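Local coordinates for protein yxeP (Bacillus subtilis, PDB 1YSJ), which probably deacetylates N-acetylcysteine to cysteine and acetate using two divalent metal ions, allowing S-(2-succino)cysteine to serve as a sulfur source, at residues P73-G78 with R164-A169; T77-E82 with F151-A156. The protein carries 1 engineered substitution. One frame throughout, in Å; residues are numbered along the deposited sequence.

Contact 1 (P73-G78 with R164-A169); sequences PQLKTG and RKVLEA. Engineered in segment 73-78: G78 (natural residue Ala).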
loop_
_atom_site.group_PDB
_atom_site.type_symbol
_atom_site.label_atom_id
_atom_site.label_comp_id
_atom_site.label_asym_id
_atom_site.label_seq_id
_atom_site.Cartn_x
_atom_site.Cartn_y
_atom_site.Cartn_z
ATOM N N PRO A 73 4.794 34.650 -26.861
ATOM C CA PRO A 73 4.778 35.084 -25.459
ATOM C C PRO A 73 4.247 34.022 -24.496
ATOM O O PRO A 73 4.682 33.972 -23.340
ATOM C CB PRO A 73 3.853 36.309 -25.472
ATOM C CG PRO A 73 3.766 36.729 -26.898
ATOM C CD PRO A 73 3.900 35.476 -27.695
ATOM N N GLN A 74 3.331 33.179 -24.974
ATOM C CA GLN A 74 2.770 32.086 -24.166
ATOM C C GLN A 74 3.823 31.046 -23.744
ATOM O O GLN A 74 3.658 30.379 -22.728
ATOM C CB GLN A 74 1.580 31.418 -24.878
ATOM C CG GLN A 74 0.916 30.287 -24.089
ATOM C CD GLN A 74 -0.490 29.949 -24.569
ATOM O OE1 GLN A 74 -0.675 29.371 -25.642
ATOM N NE2 GLN A 74 -1.486 30.287 -23.755
ATOM N N LEU A 75 4.900 30.920 -24.517
ATOM C CA LEU A 75 6.024 30.064 -24.129
ATOM C C LEU A 75 7.051 30.845 -23.323
ATOM O O LEU A 75 7.920 31.507 -23.897
ATOM C CB LEU A 75 6.695 29.430 -25.354
ATOM C CG LEU A 75 6.012 28.249 -26.043
ATOM C CD1 LEU A 75 6.800 27.855 -27.287
ATOM C CD2 LEU A 75 5.863 27.052 -25.103
ATOM N N LYS A 76 6.945 30.760 -21.997
ATOM C CA LYS A 76 7.869 31.439 -21.082
ATOM C C LYS A 76 9.286 30.927 -21.305
ATOM O O LYS A 76 10.227 31.712 -21.434
ATOM C CB LYS A 76 7.467 31.230 -19.616
ATOM C CG LYS A 76 5.957 31.268 -19.318
ATOM C CD LYS A 76 5.364 29.858 -19.128
ATOM C CE LYS A 76 4.935 29.231 -20.447
ATOM N NZ LYS A 76 4.949 27.738 -20.457
ATOM N N THR A 77 9.427 29.604 -21.349
ATOM C CA THR A 77 10.695 28.977 -21.704
ATOM C C THR A 77 10.536 28.229 -23.022
ATOM O O THR A 77 9.446 27.766 -23.365
ATOM C CB THR A 77 11.208 28.018 -20.603
ATOM O OG1 THR A 77 10.258 26.968 -20.402
ATOM C CG2 THR A 77 11.424 28.756 -19.282
ATOM N N GLY A 78 11.628 28.110 -23.760
ATOM C CA GLY A 78 11.578 27.509 -25.084
ATOM C C GLY A 78 11.722 28.591 -26.130
ATOM O O GLY A 78 11.355 29.745 -25.897
ATOM N N ARG A 164 2.810 19.628 -25.755
ATOM C CA ARG A 164 1.430 20.099 -25.665
ATOM C C ARG A 164 1.343 21.630 -25.604
ATOM O O ARG A 164 0.462 22.219 -26.227
ATOM C CB ARG A 164 0.714 19.466 -24.467
ATOM C CG ARG A 164 -0.791 19.722 -24.424
ATOM C CD ARG A 164 -1.456 18.997 -23.256
ATOM N NE ARG A 164 -1.802 17.612 -23.590
ATOM C CZ ARG A 164 -1.082 16.542 -23.254
ATOM N NH1 ARG A 164 0.046 16.667 -22.560
ATOM N NH2 ARG A 164 -1.496 15.334 -23.614
ATOM N N LYS A 165 2.259 22.259 -24.865
ATOM C CA LYS A 165 2.324 23.723 -24.763
ATOM C C LYS A 165 2.682 24.385 -26.095
ATOM O O LYS A 165 2.120 25.425 -26.447
ATOM C CB LYS A 165 3.329 24.153 -23.685
ATOM C CG LYS A 165 2.945 23.792 -22.252
ATOM C CD LYS A 165 1.743 24.593 -21.759
ATOM C CE LYS A 165 1.338 24.178 -20.355
ATOM N NZ LYS A 165 -0.065 24.580 -20.049
ATOM N N VAL A 166 3.624 23.770 -26.814
ATOM C CA VAL A 166 4.055 24.197 -28.146
ATOM C C VAL A 166 2.888 24.122 -29.140
ATOM O O VAL A 166 2.632 25.079 -29.879
ATOM C CB VAL A 166 5.263 23.337 -28.647
ATOM C CG1 VAL A 166 5.501 23.507 -30.150
ATOM C CG2 VAL A 166 6.533 23.652 -27.845
ATOM N N LEU A 167 2.182 22.988 -29.142
ATOM C CA LEU A 167 1.018 22.796 -30.011
ATOM C C LEU A 167 -0.070 23.822 -29.726
ATOM O O LEU A 167 -0.615 24.434 -30.653
ATOM C CB LEU A 167 0.453 21.374 -29.876
ATOM C CG LEU A 167 1.151 20.259 -30.667
ATOM C CD1 LEU A 167 0.774 18.882 -30.142
ATOM C CD2 LEU A 167 0.839 20.361 -32.156
ATOM N N GLU A 168 -0.366 24.018 -28.443
ATOM C CA GLU A 168 -1.408 24.956 -28.008
ATOM C C GLU A 168 -1.031 26.423 -28.249
ATOM O O GLU A 168 -1.896 27.299 -28.253
ATOM C CB GLU A 168 -1.760 24.720 -26.536
ATOM C CG GLU A 168 -2.490 23.402 -26.290
ATOM C CD GLU A 168 -2.552 23.009 -24.823
ATOM O OE1 GLU A 168 -3.503 22.288 -24.441
ATOM O OE2 GLU A 168 -1.660 23.419 -24.053
ATOM N N ALA A 169 0.261 26.676 -28.450
ATOM C CA ALA A 169 0.764 28.013 -28.760
ATOM C C ALA A 169 0.602 28.351 -30.239
ATOM O O ALA A 169 0.857 29.482 -30.648
ATOM C CB ALA A 169 2.226 28.147 -28.332
#
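With CG of L75 set opposite its own carbonyl carbon (chi1 -77°) and the chain beyond it extended (chi2 176°), the forked end of this leucine reaches the flank of K165, V166 and A169. The contact is a loop-on-helix packing in the alpha/beta metal-binding domain of an M20 peptidase: residues 73-78 lie in the connection from strand 68-69 to strand 79-84, and residues 164-169 lie on helix 162-168 and run on past it. The two branches of L75 part company. CD2 lies 4.1 Å from CB of K165, so that the lysine is met at the foot of its side chain, where the two side chains cross obliquely. CD1 meets CG2 of V166 at 4.2 Å, although the CB of that valine is directed away from the loop. The fork point itself, CG of L75, is 4.4 Å from CB of A169. L75 and V166 are buried, and the attraction across this part is apolar contact between carbons. V166 also touches Q154 of strand 148-154 and Y354 of helix 351-355, while K165 reaches F49.

Q74 adds a polar contact on the exposed side. Its CG stands opposite the backbone N (chi1 -179°), and the outstretched chain brings the amide oxygen to the backbone at E168 and A169. This is touch rather than bonding, since OE1 of Q74 faces another acceptor; both Q74 and A169 also meet a crystal neighbour. OE1 of Q74 comes to 3.5 Å from the carbonyl O of E168 and to 3.7 Å from CA of A169.

Contact 2 (T77-E82 with F151-A156); sequences TGVIAE and FIFQPA. Engineered in segment 77-82: G78 (natural residue Ala).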
loop_
_atom_site.group_PDB
_atom_site.type_symbol
_atom_site.label_atom_id
_atom_site.label_comp_id
_atom_site.label_asym_id
_atom_site.label_seq_id
_atom_site.Cartn_x
_atom_site.Cartn_y
_atom_site.Cartn_z
ATOM N N THR A 77 9.427 29.604 -21.349
ATOM C CA THR A 77 10.695 28.977 -21.704
ATOM C C THR A 77 10.536 28.229 -23.022
ATOM O O THR A 77 9.446 27.766 -23.365
ATOM C CB THR A 77 11.208 28.018 -20.603
ATOM O OG1 THR A 77 10.258 26.968 -20.402
ATOM C CG2 THR A 77 11.424 28.756 -19.282
ATOM N N GLY A 78 11.628 28.110 -23.760
ATOM C CA GLY A 78 11.578 27.509 -25.084
ATOM C C GLY A 78 11.722 28.591 -26.130
ATOM O O GLY A 78 11.355 29.745 -25.897
ATOM N N VAL A 79 12.271 28.217 -27.281
ATOM C CA VAL A 79 12.587 29.175 -28.333
ATOM C C VAL A 79 12.068 28.646 -29.656
ATOM O O VAL A 79 12.269 27.474 -29.989
ATOM C CB VAL A 79 14.124 29.442 -28.427
ATOM C CG1 VAL A 79 14.442 30.484 -29.489
ATOM C CG2 VAL A 79 14.684 29.886 -27.086
ATOM N N ILE A 80 11.384 29.515 -30.396
ATOM C CA ILE A 80 10.927 29.202 -31.740
ATOM C C ILE A 80 11.648 30.123 -32.712
ATOM O O ILE A 80 11.573 31.345 -32.599
ATOM C CB ILE A 80 9.385 29.354 -31.898
ATOM C CG1 ILE A 80 8.627 28.739 -30.703
ATOM C CG2 ILE A 80 8.913 28.779 -33.247
ATOM C CD1 ILE A 80 8.817 27.218 -30.491
ATOM N N ALA A 81 12.361 29.522 -33.656
ATOM C CA ALA A 81 13.101 30.263 -34.664
ATOM C C ALA A 81 12.646 29.828 -36.053
ATOM O O ALA A 81 11.970 28.807 -36.203
ATOM C CB ALA A 81 14.606 30.050 -34.480
ATOM N N GLU A 82 13.016 30.604 -37.068
ATOM C CA GLU A 82 12.549 30.356 -38.427
ATOM C C GLU A 82 13.584 30.799 -39.456
ATOM O O GLU A 82 14.146 31.890 -39.351
ATOM C CB GLU A 82 11.212 31.078 -38.655
ATOM C CG GLU A 82 10.549 30.823 -40.000
ATOM C CD GLU A 82 9.085 31.256 -40.033
ATOM O OE1 GLU A 82 8.243 30.568 -39.412
ATOM O OE2 GLU A 82 8.773 32.274 -40.696
ATOM N N PHE A 151 12.288 26.116 -36.301
ATOM C CA PHE A 151 13.030 25.414 -35.254
ATOM C C PHE A 151 12.317 25.523 -33.913
ATOM O O PHE A 151 11.942 26.613 -33.473
ATOM C CB PHE A 151 14.468 25.938 -35.154
ATOM C CG PHE A 151 15.273 25.712 -36.396
ATOM C CD1 PHE A 151 15.222 26.624 -37.451
ATOM C CD2 PHE A 151 16.073 24.581 -36.523
ATOM C CE1 PHE A 151 15.961 26.414 -38.608
ATOM C CE2 PHE A 151 16.814 24.362 -37.677
ATOM C CZ PHE A 151 16.757 25.278 -38.724
ATOM N N ILE A 152 12.139 24.373 -33.276
ATOM C CA ILE A 152 11.410 24.261 -32.025
ATOM C C ILE A 152 12.361 23.794 -30.926
ATOM O O ILE A 152 12.853 22.661 -30.944
ATOM C CB ILE A 152 10.207 23.278 -32.162
ATOM C CG1 ILE A 152 9.229 23.784 -33.225
ATOM C CG2 ILE A 152 9.495 23.075 -30.821
ATOM C CD1 ILE A 152 8.218 22.752 -33.680
ATOM N N PHE A 153 12.633 24.688 -29.984
ATOM C CA PHE A 153 13.411 24.339 -28.808
ATOM C C PHE A 153 12.433 24.209 -27.648
ATOM O O PHE A 153 12.015 25.191 -27.043
ATOM C CB PHE A 153 14.534 25.358 -28.562
ATOM C CG PHE A 153 15.549 25.411 -29.681
ATOM C CD1 PHE A 153 15.379 26.285 -30.756
ATOM C CD2 PHE A 153 16.660 24.575 -29.671
ATOM C CE1 PHE A 153 16.300 26.333 -31.795
ATOM C CE2 PHE A 153 17.595 24.612 -30.712
ATOM C CZ PHE A 153 17.413 25.494 -31.776
ATOM N N GLN A 154 12.066 22.965 -27.373
ATOM C CA GLN A 154 10.912 22.641 -26.563
ATOM C C GLN A 154 11.259 22.410 -25.092
ATOM O O GLN A 154 12.150 21.618 -24.779
ATOM C CB GLN A 154 10.232 21.393 -27.142
ATOM C CG GLN A 154 9.082 20.860 -26.304
ATOM C CD GLN A 154 8.847 19.383 -26.498
ATOM O OE1 GLN A 154 8.627 18.917 -27.621
ATOM N NE2 GLN A 154 8.874 18.631 -25.399
ATOM N N PRO A 155 10.525 23.073 -24.181
ATOM C CA PRO A 155 10.734 22.814 -22.756
ATOM C C PRO A 155 10.012 21.542 -22.329
ATOM O O PRO A 155 9.165 21.046 -23.067
ATOM C CB PRO A 155 10.068 24.022 -22.091
ATOM C CG PRO A 155 8.958 24.388 -23.026
ATOM C CD PRO A 155 9.455 24.065 -24.414
ATOM N N ALA A 156 10.370 21.012 -21.160
ATOM C CA ALA A 156 9.540 20.032 -20.449
ATOM C C ALA A 156 9.223 18.721 -21.196
ATOM O O ALA A 156 8.087 18.227 -21.142
ATOM C CB ALA A 156 8.241 20.703 -19.963
#
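V79 and F153, like A81 and F151, face each other as antiparallel hydrogen-bonded pairs, each joined by two backbone bonds. The bond from F151 N to A81 O spans 2.7 Å, and the one from V79 N to F153 O spans 3.0 Å. Between them I80 and I152 form the non-hydrogen-bonded pair, where CA of I80 makes a CA-H...O contact of 3.3 Å with O of F151, an oxygen already bonded to A81 N. The chi1 of F153, -63°, turns the ring beside its own backbone N and brings its edge to V79, its CD1 3.4 Å from V79 O, which lies in the ring plane.

Beyond the strands, the P155 ring takes over the contact. Its CG lies 3.4 Å from O of T77, and its CB is equally near OG1 of T77. Replacing the ring by an alanine would remove CG and CD, and so would probably open a gap beside T77 O and the CA of G78, where those atoms pack. G78, an engineered replacement of alanine, sits 3.1 Å by its CA from O of F153. In the second shell E51 spans both segments, bonding OG1 of T77 and the backbone N of A156, while T55 bonds G78 N. The P155 side chain is about 13 Å from a bound nickel.

One face of the sheet, with V79, A81, F151 and F153, is covered by helices 52-64 and 124-139. On the opposite face I152 meets helix 162-168. Within the sheet, strand 68-69 lies next to 79-84 and strand 91-97 next to 148-154.

How the contacts relate
From the N terminus, the chain passes through loop 73-78 into strand 79-84, with T77 and G78 belonging to both contacts. Contact 2 closes the inner loop when strand 148-154 returns to pair beside 79-84, separating it in the sheet from strand 91-97; helix 124-139 and the nickel ligands C122 and H124 lie in the chain between. Past another ligand, E158, helix 162-168 comes back against 73-78, and contact 1 closes the wider loop, whose span encloses that of contact 2. The loops therefore nest without crossing. CD1 of L75 packs on CD1 of I80, and V166 on I152, tying the loop and the helix to one face of the sheet.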